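Local coordinates for protein glyoxalase 3 (PDB 4LRU) that converts methylglyoxal to D-lactate in a single glutathione-independent step, detoxifying the methylglyoxal that the yeast Candida albicans produces in its own metabolism, at residues Leu8-Ser13 and Asp101-Ser106; Glu45-Ser50 and Asn88-Ser93; Ile144-Asn149 and Glu193-Thr198. One frame throughout, in Å; residues are numbered along the deposited sequence. Where two conformers were deposited one is given.

Contact 1 (Leu8-Ser13 and Asp101-Ser106); sequences LLALTS and DIFFGS
L8 and F103 meet as paired residues of two parallel strands, 6-10 and 102-105, whose short segments run 4.8 Å apart at 15°. The backbone ladder alternates as parallel pairing requires: L8 N donates to I102 O, F104 N to L8 O at 2.8 Å and 178°, and A10 N to F104 O. F103 CB leaves the sheet on the face of L8 and A10, and with CG anti to the backbone N (chi1 -179°) the ring leans toward the neighbouring strand. F103 CE2 passes L8 CD1 at 3.8 Å, with CD2 beside it, and F103 CZ ends 3.6 Å from A10 CB; helix 119-130 packs over this face. On the other face, L9 CD1 lies 3.5 Å from F104 CD1, the two side chains running alongside. S106 grips A10 O twice, through its backbone N at 3.0 Å and through OG at 2.6 Å, the hydroxyl arriving in the carbonyl plane on a lone pair. A water donates to S106 OG and accepts from T12 N. Polar groups buried in this DJ-1 fold are thus satisfied by one serine and one water, the S106 side chain about 8 Å from that of C139, inferred to be catalytic.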
loop_
_atom_site.group_PDB
_atom_site.type_symbol
_atom_site.label_atom_id
_atom_site.label_comp_id
_atom_site.label_asym_id
_atom_site.label_seq_id
_atom_site.Cartn_x
_atom_site.Cartn_y
_atom_site.Cartn_z
ATOM N N LEU A 8 -6.484 -8.114 3.135
ATOM C CA LEU A 8 -6.502 -7.709 1.737
ATOM C C LEU A 8 -5.238 -6.921 1.478
ATOM O O LEU A 8 -5.088 -5.770 1.924
ATOM C CB LEU A 8 -7.749 -6.883 1.430
ATOM C CG LEU A 8 -8.058 -6.652 -0.050
ATOM C CD1 LEU A 8 -6.993 -5.829 -0.752
ATOM C CD2 LEU A 8 -8.319 -7.975 -0.767
ATOM N N LEU A 9 -4.303 -7.562 0.793
ATOM C CA LEU A 9 -3.069 -6.913 0.393
ATOM C C LEU A 9 -3.248 -6.394 -1.035
ATOM O O LEU A 9 -3.227 -7.166 -1.993
ATOM C CB LEU A 9 -1.898 -7.904 0.496
ATOM C CG LEU A 9 -0.507 -7.384 0.133
ATOM C CD1 LEU A 9 -0.169 -6.093 0.839
ATOM C CD2 LEU A 9 0.573 -8.428 0.421
ATOM N N ALA A 10 -3.487 -5.086 -1.148
ATOM C CA ALA A 10 -3.758 -4.440 -2.432
ATOM C C ALA A 10 -2.443 -4.156 -3.165
ATOM O O ALA A 10 -1.448 -3.739 -2.559
ATOM C CB ALA A 10 -4.524 -3.140 -2.210
ATOM N N LEU A 11 -2.456 -4.408 -4.472
ATOM C CA LEU A 11 -1.390 -4.050 -5.384
ATOM C C LEU A 11 -1.936 -3.089 -6.425
ATOM O O LEU A 11 -3.089 -3.237 -6.851
ATOM C CB LEU A 11 -0.881 -5.297 -6.107
ATOM C CG LEU A 11 0.157 -6.158 -5.368
ATOM C CD1 LEU A 11 -0.387 -6.718 -4.069
ATOM C CD2 LEU A 11 0.650 -7.280 -6.258
ATOM N N THR A 12 -1.108 -2.161 -6.890
ATOM C CA THR A 12 -1.476 -1.382 -8.066
ATOM C C THR A 12 -1.573 -2.243 -9.329
ATOM O O THR A 12 -0.804 -3.185 -9.526
ATOM C CB THR A 12 -0.504 -0.227 -8.364
ATOM O OG1 THR A 12 -0.988 0.522 -9.489
ATOM C CG2 THR A 12 0.899 -0.733 -8.670
ATOM N N SER A 13 -2.518 -1.867 -10.195
ATOM C CA SER A 13 -2.723 -2.490 -11.497
ATOM C C SER A 13 -2.060 -1.705 -12.646
ATOM O O SER A 13 -2.035 -2.169 -13.781
ATOM C CB SER A 13 -4.225 -2.603 -11.780
ATOM O OG SER A 13 -4.819 -1.320 -11.989
ATOM N N ASP A 101 -10.417 -8.289 7.266
ATOM C CA ASP A 101 -10.301 -7.603 8.549
ATOM C C ASP A 101 -9.195 -6.551 8.599
ATOM O O ASP A 101 -9.180 -5.722 9.504
ATOM C CB ASP A 101 -10.057 -8.624 9.658
ATOM C CG ASP A 101 -11.294 -9.406 10.018
ATOM O OD1 ASP A 101 -12.404 -9.060 9.548
ATOM O OD2 ASP A 101 -11.174 -10.375 10.805
ATOM N N ILE A 102 -8.248 -6.632 7.675
ATOM C CA ILE A 102 -7.182 -5.647 7.503
ATOM C C ILE A 102 -7.096 -5.330 6.009
ATOM O O ILE A 102 -7.243 -6.234 5.165
ATOM C CB ILE A 102 -5.832 -6.243 7.975
ATOM C CG1 ILE A 102 -5.867 -6.450 9.488
ATOM C CG2 ILE A 102 -4.652 -5.379 7.558
ATOM C CD1 ILE A 102 -4.739 -7.291 10.031
ATOM N N PHE A 103 -6.886 -4.055 5.690
ATOM C CA PHE A 103 -6.571 -3.639 4.342
ATOM C C PHE A 103 -5.171 -3.064 4.381
ATOM O O PHE A 103 -4.881 -2.187 5.189
ATOM C CB PHE A 103 -7.557 -2.577 3.854
ATOM C CG PHE A 103 -7.304 -2.112 2.442
ATOM C CD1 PHE A 103 -6.341 -1.159 2.172
ATOM C CD2 PHE A 103 -8.042 -2.638 1.381
ATOM C CE1 PHE A 103 -6.134 -0.709 0.884
ATOM C CE2 PHE A 103 -7.823 -2.207 0.084
ATOM C CZ PHE A 103 -6.870 -1.248 -0.168
ATOM N N PHE A 104 -4.294 -3.572 3.523
ATOM C CA PHE A 104 -2.928 -3.032 3.415
ATOM C C PHE A 104 -2.603 -2.664 1.969
ATOM O O PHE A 104 -2.559 -3.530 1.097
ATOM C CB PHE A 104 -1.916 -4.049 3.941
ATOM C CG PHE A 104 -0.527 -3.507 4.065
ATOM C CD1 PHE A 104 0.244 -3.261 2.938
ATOM C CD2 PHE A 104 0.022 -3.213 5.328
ATOM C CE1 PHE A 104 1.523 -2.747 3.052
ATOM C CE2 PHE A 104 1.296 -2.697 5.426
ATOM C CZ PHE A 104 2.052 -2.474 4.295
ATOM N N GLY A 105 -2.398 -1.378 1.720
ATOM C CA GLY A 105 -2.025 -0.898 0.394
ATOM C C GLY A 105 -0.531 -0.914 0.154
ATOM O O GLY A 105 0.192 -0.043 0.643
ATOM N N SER A 106 -0.045 -1.925 -0.561
ATOM C CA SER A 106 1.308 -1.870 -1.096
ATOM C C SER A 106 1.341 -0.802 -2.161
ATOM O O SER A 106 0.294 -0.361 -2.620
ATOM C CB SER A 106 1.763 -3.209 -1.680
ATOM O OG SER A 106 1.150 -3.521 -2.938
HETATM O O HOH W 1 1.352 -2.069 -5.356
#

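Contact 2 (Glu45-Ser50 and Asn88-Ser93); sequences EIQLAS and NLKKAS
Where N88 follows helix 81-87, its carbonyl is met by the amide of Q47 from strand 45-50. Q47 NE2 donates to N88 O at 3.0 Å, coming from above the carbonyl plane, while N88 O lies in the plane of the Q47 amide. The N88 side chain crosses that of Q47 at about a right angle, and its ND2 is joined to I46 O by a water. L89 comes next, with CD1 3.9 Å from L48 CB and CD2 beside S50, whose hydroxyl is bonded to T54 O. At K90 the strand pairing begins: K90 N donates to L48 O at 3.1 Å, and S50 N returns a bond to K90 O at 3.2 Å. K90 CG packs 3.6 Å from Q47 NE2, and bends at chi2 and chi4 fold the lysine chain back until NZ reaches N88 O from the face opposite to Q47 NE2. A water accepts from the same NZ and donates to Q47 OE1. K91 pairs with S50 as the parallel register continues, and A92 N closes the ladder on S50 O at 3.0 Å as the chain turns into a 3-10 segment. Strand 90-91, outermost in the sheet, is just two residues long. Q47 adds side-chain bonds beside this short ladder. Q47 NE2 also donates to L48 O at 2.9 Å and 171°, and K90 N approaches that carbonyl from the other face. Polar side-chain bonding thereby extends the backbone pairing at the edge of the sheet, with both carbonyls doubly gripped.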
loop_
_atom_site.group_PDB
_atom_site.type_symbol
_atom_site.label_atom_id
_atom_site.label_comp_id
_atom_site.label_asym_id
_atom_site.label_seq_id
_atom_site.Cartn_x
_atom_site.Cartn_y
_atom_site.Cartn_z
ATOM N N GLU A 45 -4.344 -15.084 7.133
ATOM C CA GLU A 45 -4.481 -15.367 5.717
ATOM C C GLU A 45 -4.306 -14.079 4.943
ATOM O O GLU A 45 -4.727 -13.022 5.394
ATOM C CB GLU A 45 -5.859 -15.945 5.429
ATOM C CG GLU A 45 -6.023 -16.510 4.030
ATOM C CD GLU A 45 -7.280 -17.350 3.915
ATOM O OE1 GLU A 45 -7.264 -18.511 4.368
ATOM O OE2 GLU A 45 -8.286 -16.833 3.398
ATOM N N ILE A 46 -3.648 -14.148 3.794
ATOM C CA ILE A 46 -3.447 -12.967 2.984
ATOM C C ILE A 46 -3.969 -13.195 1.565
ATOM O O ILE A 46 -3.564 -14.142 0.886
ATOM C CB ILE A 46 -1.964 -12.544 2.893
ATOM C CG1 ILE A 46 -1.349 -12.341 4.284
ATOM C CG2 ILE A 46 -1.844 -11.250 2.122
ATOM C CD1 ILE A 46 -0.522 -13.508 4.767
ATOM N N GLN A 47 -4.876 -12.315 1.147
ATOM C CA GLN A 47 -5.392 -12.292 -0.221
ATOM C C GLN A 47 -4.817 -11.085 -0.960
ATOM O O GLN A 47 -5.076 -9.928 -0.599
ATOM C CB GLN A 47 -6.923 -12.193 -0.219
ATOM C CG GLN A 47 -7.537 -12.056 -1.610
ATOM C CD GLN A 47 -7.381 -13.323 -2.440
ATOM O OE1 GLN A 47 -7.967 -14.364 -2.137
ATOM N NE2 GLN A 47 -6.578 -13.239 -3.494
ATOM N N LEU A 48 -4.035 -11.341 -1.999
ATOM C CA LEU A 48 -3.570 -10.269 -2.857
ATOM C C LEU A 48 -4.692 -9.891 -3.835
ATOM O O LEU A 48 -5.414 -10.766 -4.345
ATOM C CB LEU A 48 -2.320 -10.692 -3.630
ATOM C CG LEU A 48 -0.998 -10.638 -2.855
ATOM C CD1 LEU A 48 -1.065 -11.542 -1.642
ATOM C CD2 LEU A 48 0.185 -11.015 -3.745
ATOM N N ALA A 49 -4.819 -8.602 -4.121
ATOM C CA ALA A 49 -5.811 -8.121 -5.089
ATOM C C ALA A 49 -5.301 -6.867 -5.770
ATOM O O ALA A 49 -4.598 -6.051 -5.155
ATOM C CB ALA A 49 -7.130 -7.823 -4.404
ATOM N N SER A 50 -5.692 -6.689 -7.029
ATOM C CA SER A 50 -5.618 -5.381 -7.662
ATOM C C SER A 50 -6.974 -5.042 -8.269
ATOM O O SER A 50 -7.877 -5.881 -8.333
ATOM C CB SER A 50 -4.541 -5.353 -8.747
ATOM O OG SER A 50 -4.951 -6.074 -9.895
ATOM N N ASN A 88 -2.601 -16.597 -6.899
ATOM C CA ASN A 88 -3.968 -16.545 -6.387
ATOM C C ASN A 88 -4.522 -15.119 -6.337
ATOM O O ASN A 88 -5.613 -14.901 -5.811
ATOM C CB ASN A 88 -3.994 -17.141 -4.976
ATOM C CG ASN A 88 -5.388 -17.537 -4.520
ATOM O OD1 ASN A 88 -6.155 -18.158 -5.264
ATOM N ND2 ASN A 88 -5.719 -17.193 -3.274
ATOM N N LEU A 89 -3.763 -14.150 -6.843
ATOM C CA LEU A 89 -4.202 -12.759 -6.867
ATOM C C LEU A 89 -5.534 -12.609 -7.604
ATOM O O LEU A 89 -5.734 -13.182 -8.665
ATOM C CB LEU A 89 -3.143 -11.885 -7.541
ATOM C CG LEU A 89 -3.414 -10.377 -7.507
ATOM C CD1 LEU A 89 -2.129 -9.580 -7.384
ATOM C CD2 LEU A 89 -4.196 -9.947 -8.740
ATOM N N LYS A 90 -6.440 -11.826 -7.035
ATOM C CA LYS A 90 -7.771 -11.677 -7.619
ATOM C C LYS A 90 -8.082 -10.246 -8.022
ATOM O O LYS A 90 -7.484 -9.291 -7.521
ATOM C CB LYS A 90 -8.852 -12.191 -6.667
ATOM C CG LYS A 90 -8.778 -13.683 -6.368
ATOM C CD LYS A 90 -9.091 -14.546 -7.574
ATOM C CE LYS A 90 -9.353 -16.000 -7.186
ATOM N NZ LYS A 90 -8.145 -16.663 -6.610
ATOM N N LYS A 91 -9.036 -10.103 -8.932
ATOM C CA LYS A 91 -9.632 -8.805 -9.208
ATOM C C LYS A 91 -10.535 -8.421 -8.032
ATOM O O LYS A 91 -11.327 -9.243 -7.572
ATOM C CB LYS A 91 -10.441 -8.884 -10.511
ATOM C CG LYS A 91 -10.946 -7.546 -11.013
ATOM C CD LYS A 91 -11.419 -7.643 -12.454
ATOM C CE LYS A 91 -12.654 -8.521 -12.586
ATOM N NZ LYS A 91 -13.192 -8.485 -13.977
ATOM N N ALA A 92 -10.409 -7.191 -7.536
ATOM C CA ALA A 92 -11.100 -6.795 -6.296
ATOM C C ALA A 92 -12.609 -7.031 -6.363
ATOM O O ALA A 92 -13.220 -7.463 -5.386
ATOM C CB ALA A 92 -10.796 -5.344 -5.940
ATOM N N SER A 93 -13.217 -6.760 -7.516
ATOM C CA SER A 93 -14.665 -6.905 -7.655
ATOM C C SER A 93 -15.134 -8.358 -7.530
ATOM O O SER A 93 -16.317 -8.603 -7.291
ATOM C CB SER A 93 -15.124 -6.344 -8.999
ATOM O OG SER A 93 -14.595 -7.118 -10.042
HETATM O O HOH W 2 -3.736 -16.007 -1.254
HETATM O O HOH W 3 -8.905 -16.162 -3.837
#

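Contact 3 (Ile144-Asn149 and Glu193-Thr198); sequences IFENLN and EKEGAT
An extended K194, anti at every torsion from chi1 (179°) outward, carries its ammonium from helix 188-195 to E146 and N147, while E195, bent at chi2 (-52°), curls its carboxylate against the same loop. K194 NZ forms a salt bridge with E146 OE2 at 3.2 Å, reaching the oxygen on its anti side, and donates to N147 OD1 at 3.0 Å, where it lies tilted from the amide plane. Farther back, K194 CD lies 3.9 Å from E146 CG, the two chains crossing at about a right angle. E195 works on the backbone: N147 N donates to its OE2 at 2.9 Å and 165°, from above the carboxylate plane. That N-H belongs to the type II turn F145-L148, with N147 at positive phi and L148 N bonded to F145 O. N147 ND2 is hydrogen-bonded to P116 O. E146 OE2 and E195 OE2 are 5.8 Å apart; the ammonium bonded to the former would probably ease the repulsion between these like charges. Charge and hydrogen bonds thus pin the last turn of the helix to a tight turn in the loop after strand 134-138 and C139, inferred to be catalytic.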
loop_
_atom_site.group_PDB
_atom_site.type_symbol
_atom_site.label_atom_id
_atom_site.label_comp_id
_atom_site.label_asym_id
_atom_site.label_seq_id
_atom_site.Cartn_x
_atom_site.Cartn_y
_atom_site.Cartn_z
ATOM N N ILE A 144 -4.838 5.499 -1.875
ATOM C CA ILE A 144 -6.119 4.814 -1.700
ATOM C C ILE A 144 -7.139 5.675 -0.955
ATOM O O ILE A 144 -8.351 5.515 -1.115
ATOM C CB ILE A 144 -5.943 3.440 -1.017
ATOM C CG1 ILE A 144 -7.154 2.538 -1.295
ATOM C CG2 ILE A 144 -5.702 3.611 0.474
ATOM C CD1 ILE A 144 -7.239 1.986 -2.699
ATOM N N PHE A 145 -6.658 6.611 -0.148
ATOM C CA PHE A 145 -7.553 7.452 0.634
ATOM C C PHE A 145 -8.038 8.671 -0.144
ATOM O O PHE A 145 -8.888 9.435 0.318
ATOM C CB PHE A 145 -6.850 7.935 1.914
ATOM C CG PHE A 145 -6.381 6.822 2.817
ATOM C CD1 PHE A 145 -7.276 5.913 3.341
ATOM C CD2 PHE A 145 -5.039 6.713 3.165
ATOM C CE1 PHE A 145 -6.855 4.901 4.188
ATOM C CE2 PHE A 145 -4.605 5.694 3.992
ATOM C CZ PHE A 145 -5.513 4.783 4.499
ATOM N N GLU A 146 -7.458 8.895 -1.316
ATOM C CA GLU A 146 -7.879 10.000 -2.145
ATOM C C GLU A 146 -9.280 9.706 -2.702
ATOM O O GLU A 146 -9.544 8.614 -3.195
ATOM C CB GLU A 146 -6.867 10.231 -3.279
ATOM C CG GLU A 146 -7.156 11.484 -4.078
ATOM C CD GLU A 146 -6.170 11.739 -5.203
ATOM O OE1 GLU A 146 -5.024 11.277 -5.100
ATOM O OE2 GLU A 146 -6.556 12.424 -6.182
ATOM N N ASN A 147 -10.171 10.681 -2.574
ATOM C CA ASN A 147 -11.582 10.537 -2.964
ATOM C C ASN A 147 -12.367 9.535 -2.133
ATOM O O ASN A 147 -13.447 9.098 -2.545
ATOM C CB ASN A 147 -11.724 10.149 -4.441
ATOM C CG ASN A 147 -10.927 11.046 -5.358
ATOM O OD1 ASN A 147 -10.997 12.271 -5.257
ATOM N ND2 ASN A 147 -10.178 10.440 -6.278
ATOM N N LEU A 148 -11.869 9.174 -0.957
ATOM C CA LEU A 148 -12.507 8.098 -0.197
ATOM C C LEU A 148 -13.289 8.632 0.992
ATOM O O LEU A 148 -12.710 9.060 1.994
ATOM C CB LEU A 148 -11.490 7.076 0.278
ATOM C CG LEU A 148 -12.081 5.831 0.931
ATOM C CD1 LEU A 148 -13.117 5.182 0.018
ATOM C CD2 LEU A 148 -10.979 4.864 1.295
ATOM N N ASN A 149 -14.609 8.591 0.890
ATOM C CA ASN A 149 -15.428 8.979 2.024
ATOM C C ASN A 149 -15.699 7.750 2.896
ATOM O O ASN A 149 -15.755 6.618 2.403
ATOM C CB ASN A 149 -16.700 9.662 1.543
ATOM C CG ASN A 149 -16.489 11.150 1.286
ATOM O OD1 ASN A 149 -15.356 11.636 1.264
ATOM N ND2 ASN A 149 -17.571 11.867 1.073
ATOM N N GLU A 193 -3.764 17.057 2.181
ATOM C CA GLU A 193 -4.343 18.389 2.080
ATOM C C GLU A 193 -5.740 18.318 1.469
ATOM O O GLU A 193 -6.663 19.005 1.917
ATOM C CB GLU A 193 -3.453 19.309 1.236
ATOM C CG GLU A 193 -3.935 20.751 1.185
ATOM C CD GLU A 193 -3.326 21.553 0.043
ATOM O OE1 GLU A 193 -2.579 20.972 -0.786
ATOM O OE2 GLU A 193 -3.611 22.770 -0.033
ATOM N N LYS A 194 -5.883 17.506 0.428
ATOM C CA LYS A 194 -7.154 17.392 -0.287
ATOM C C LYS A 194 -8.255 16.863 0.633
ATOM O O LYS A 194 -9.424 17.287 0.550
ATOM C CB LYS A 194 -6.977 16.445 -1.476
ATOM C CG LYS A 194 -8.247 16.217 -2.289
ATOM C CD LYS A 194 -7.999 15.293 -3.465
ATOM C CE LYS A 194 -9.282 14.983 -4.217
ATOM N NZ LYS A 194 -8.984 14.440 -5.575
ATOM N N GLU A 195 -7.887 15.892 1.460
ATOM C CA GLU A 195 -8.843 15.156 2.281
ATOM C C GLU A 195 -9.046 15.765 3.673
ATOM O O GLU A 195 -9.910 15.316 4.420
ATOM C CB GLU A 195 -8.397 13.704 2.430
ATOM C CG GLU A 195 -8.217 12.919 1.125
ATOM C CD GLU A 195 -9.424 12.973 0.207
ATOM O OE1 GLU A 195 -10.571 12.993 0.727
ATOM O OE2 GLU A 195 -9.227 12.980 -1.043
ATOM N N GLY A 196 -8.271 16.785 4.019
ATOM C CA GLY A 196 -8.373 17.408 5.343
ATOM C C GLY A 196 -7.653 16.617 6.421
ATOM O O GLY A 196 -7.978 16.751 7.610
ATOM N N ALA A 197 -6.654 15.839 6.005
ATOM C CA ALA A 197 -5.805 15.092 6.928
ATOM C C ALA A 197 -4.581 15.934 7.259
ATOM O O ALA A 197 -4.336 16.966 6.632
ATOM C CB ALA A 197 -5.373 13.770 6.311
ATOM N N THR A 198 -3.790 15.446 8.210
ATOM C CA THR A 198 -2.511 16.059 8.546
ATOM C C THR A 198 -1.415 15.110 8.085
ATOM O O THR A 198 -1.353 13.962 8.529
ATOM C CB THR A 198 -2.403 16.318 10.065
ATOM O OG1 THR A 198 -3.382 17.288 10.455
ATOM C CG2 THR A 198 -1.032 16.835 10.415
#

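In the fold
Contacts 1 and 2 lie in one mixed sheet, in which strand 90-91 at the edge is followed by 45-50, 6-10 and 102-105. Their centres are 8 Å apart, and they are joined by probable backbone hydrogen bonds between strands 6-10 and 45-50, such as L9 N to Q47 O at 2.9 Å. Along the chain, contact 2 forms within the stretch that contact 1 spans, whereas contact 3 comes afterwards. Its centre lies about 17 Å from that of contact 1 and about 24 Å from that of contact 2; F103 CZ touches I144 CG1 at 4.0 Å. G105 in contact 1 and E146 in contact 3 each lie about 9 Å from the side chain of H140, inferred to be catalytic, whereas contact 2 lies away from the active site.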